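Local coordinates for LPXTG-motif cell wall anchor domain protein (PDB 5U5O) that probably serves as a giant cell-surface adhesin, this piece being two Ig-like domains cross-linked internally by disulfide, isopeptide and ester bonds, at residues E40-A45 / W127-Y132. Sequence-based numbering, arbitrary orientation.
Sequences EGKTYA and WAEGTY
An antiparallel strand pairing in the Ig-like T-Q ester bond domain ends here: strand 43-52 meets the end of strand 118-127, which is interrupted by a type II turn, A128 to T131, before it resumes at Y132. A45 and W127 form a hydrogen-bonded pair, A45 N to W127 O at 3.0 Å and W127 N to A45 O at 2.8 Å. Beyond it the side chain of E129 takes over. E129 reaches back beside T43 because its chi1 of -166° carries CG away from the backbone N and the rest of the chain stays extended; its OE1 receives the T43 N-H at 2.9 Å. The bond is nearly straight, 172°, but arrives on the anti side of the carboxylate and 28° out of its plane. One water links this OE1 to G41 O and T43 OG1; a second joins K42 NZ to E129 O. Inside the turn, A128 O accepts both T131 N and T131 OG1, the hydroxyl lying in the carbonyl plane on a lone pair. Y132 folds back over the pairing, and V140 of strand 140-142 packs against A45, W127 and Y132. The A45 methyl sits over one face of the Y132 ring, CB 3.8 Å from the ring centroid and close to the ring normal.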
loop_
_atom_site.group_PDB
_atom_site.type_symbol
_atom_site.label_atom_id
_atom_site.label_comp_id
_atom_site.label_asym_id
_atom_site.label_seq_id
_atom_site.Cartn_x
_atom_site.Cartn_y
_atom_site.Cartn_z
ATOM N N GLU A 40 5.994 -12.439 38.656
ATOM C CA GLU A 40 4.992 -13.516 38.632
ATOM C C GLU A 40 4.015 -13.311 39.777
ATOM O O GLU A 40 4.410 -13.003 40.908
ATOM C CB GLU A 40 5.655 -14.888 38.726
ATOM C CG GLU A 40 6.502 -15.233 37.508
ATOM C CD GLU A 40 7.207 -16.575 37.594
ATOM O OE1 GLU A 40 6.913 -17.400 38.478
ATOM O OE2 GLU A 40 8.083 -16.808 36.742
ATOM N N GLY A 41 2.730 -13.462 39.468
ATOM C CA GLY A 41 1.651 -13.271 40.417
ATOM C C GLY A 41 1.031 -11.893 40.451
ATOM O O GLY A 41 -0.021 -11.712 41.056
ATOM N N LYS A 42 1.689 -10.894 39.867
ATOM C CA LYS A 42 1.097 -9.566 39.767
ATOM C C LYS A 42 0.239 -9.457 38.508
ATOM O O LYS A 42 0.529 -10.095 37.495
ATOM C CB LYS A 42 2.177 -8.474 39.794
ATOM C CG LYS A 42 2.917 -8.397 41.144
ATOM C CD LYS A 42 3.563 -7.051 41.459
ATOM C CE LYS A 42 2.570 -6.024 42.010
ATOM N NZ LYS A 42 3.190 -4.697 42.275
ATOM N N THR A 43 -0.736 -8.560 38.583
ATOM C CA THR A 43 -1.657 -8.289 37.496
ATOM C C THR A 43 -1.389 -6.910 36.924
ATOM O O THR A 43 -1.634 -5.910 37.566
ATOM C CB THR A 43 -3.129 -8.399 37.931
ATOM O OG1 THR A 43 -3.353 -9.718 38.424
ATOM C CG2 THR A 43 -4.073 -8.115 36.740
ATOM N N TYR A 44 -0.921 -6.890 35.687
ATOM C CA TYR A 44 -0.605 -5.680 34.949
ATOM C C TYR A 44 -1.718 -5.406 33.946
ATOM O O TYR A 44 -2.493 -6.321 33.573
ATOM C CB TYR A 44 0.681 -5.880 34.152
ATOM C CG TYR A 44 1.882 -6.141 35.025
ATOM C CD1 TYR A 44 2.145 -7.402 35.528
ATOM C CD2 TYR A 44 2.801 -5.132 35.301
ATOM C CE1 TYR A 44 3.250 -7.645 36.344
ATOM C CE2 TYR A 44 3.918 -5.377 36.094
ATOM C CZ TYR A 44 4.140 -6.634 36.605
ATOM O OH TYR A 44 5.215 -6.923 37.429
ATOM N N ALA A 45 -1.824 -4.156 33.516
ATOM C CA ALA A 45 -2.638 -3.819 32.343
ATOM C C ALA A 45 -1.691 -3.501 31.206
ATOM O O ALA A 45 -0.658 -2.848 31.376
ATOM C CB ALA A 45 -3.558 -2.635 32.609
ATOM N N TRP A 127 1.228 -1.123 32.498
ATOM C CA TRP A 127 0.769 -0.436 33.699
ATOM C C TRP A 127 0.882 -1.419 34.868
ATOM O O TRP A 127 0.377 -2.547 34.808
ATOM C CB TRP A 127 -0.684 0.036 33.562
ATOM C CG TRP A 127 -0.935 1.081 32.521
ATOM C CD1 TRP A 127 -1.030 0.885 31.172
ATOM C CD2 TRP A 127 -1.192 2.470 32.742
ATOM N NE1 TRP A 127 -1.296 2.068 30.545
ATOM C CE2 TRP A 127 -1.414 3.060 31.479
ATOM C CE3 TRP A 127 -1.256 3.280 33.885
ATOM C CZ2 TRP A 127 -1.686 4.418 31.321
ATOM C CZ3 TRP A 127 -1.523 4.630 33.729
ATOM C CH2 TRP A 127 -1.732 5.188 32.451
ATOM N N ALA A 128 1.547 -0.996 35.945
ATOM C CA ALA A 128 1.648 -1.837 37.142
ATOM C C ALA A 128 0.317 -1.949 37.879
ATOM O O ALA A 128 -0.546 -1.081 37.781
ATOM C CB ALA A 128 2.707 -1.311 38.098
ATOM N N GLU A 129 0.192 -3.026 38.631
ATOM C CA GLU A 129 -0.990 -3.275 39.449
ATOM C C GLU A 129 -1.276 -2.036 40.348
ATOM O O GLU A 129 -0.357 -1.429 40.902
ATOM C CB GLU A 129 -0.751 -4.533 40.290
ATOM C CG GLU A 129 -2.002 -5.105 40.926
ATOM C CD GLU A 129 -1.748 -6.379 41.705
ATOM O OE1 GLU A 129 -1.044 -7.280 41.207
ATOM O OE2 GLU A 129 -2.272 -6.489 42.837
ATOM N N GLY A 130 -2.542 -1.620 40.377
ATOM C CA GLY A 130 -2.996 -0.505 41.208
ATOM C C GLY A 130 -2.836 0.903 40.655
ATOM O O GLY A 130 -3.260 1.869 41.303
ATOM N N THR A 131 -2.232 1.039 39.473
ATOM C CA THR A 131 -1.921 2.360 38.900
ATOM C C THR A 131 -2.981 2.874 37.917
ATOM O O THR A 131 -2.869 3.989 37.400
ATOM C CB THR A 131 -0.551 2.360 38.194
ATOM O OG1 THR A 131 -0.586 1.505 37.040
ATOM C CG2 THR A 131 0.560 1.902 39.150
ATOM N N TYR A 132 -4.007 2.064 37.669
ATOM C CA TYR A 132 -5.056 2.389 36.703
ATOM C C TYR A 132 -6.415 2.341 37.400
ATOM O O TYR A 132 -6.657 1.457 38.216
ATOM C CB TYR A 132 -5.000 1.441 35.482
ATOM C CG TYR A 132 -4.851 -0.053 35.777
ATOM C CD1 TYR A 132 -3.600 -0.621 35.990
ATOM C CD2 TYR A 132 -5.963 -0.910 35.790
ATOM C CE1 TYR A 132 -3.452 -1.980 36.243
ATOM C CE2 TYR A 132 -5.821 -2.274 36.044
ATOM C CZ TYR A 132 -4.563 -2.809 36.263
ATOM O OH TYR A 132 -4.401 -4.158 36.521
HETATM O O HOH W 1 -2.556 -10.177 40.918
HETATM O O HOH W 2 1.989 -2.126 41.882
#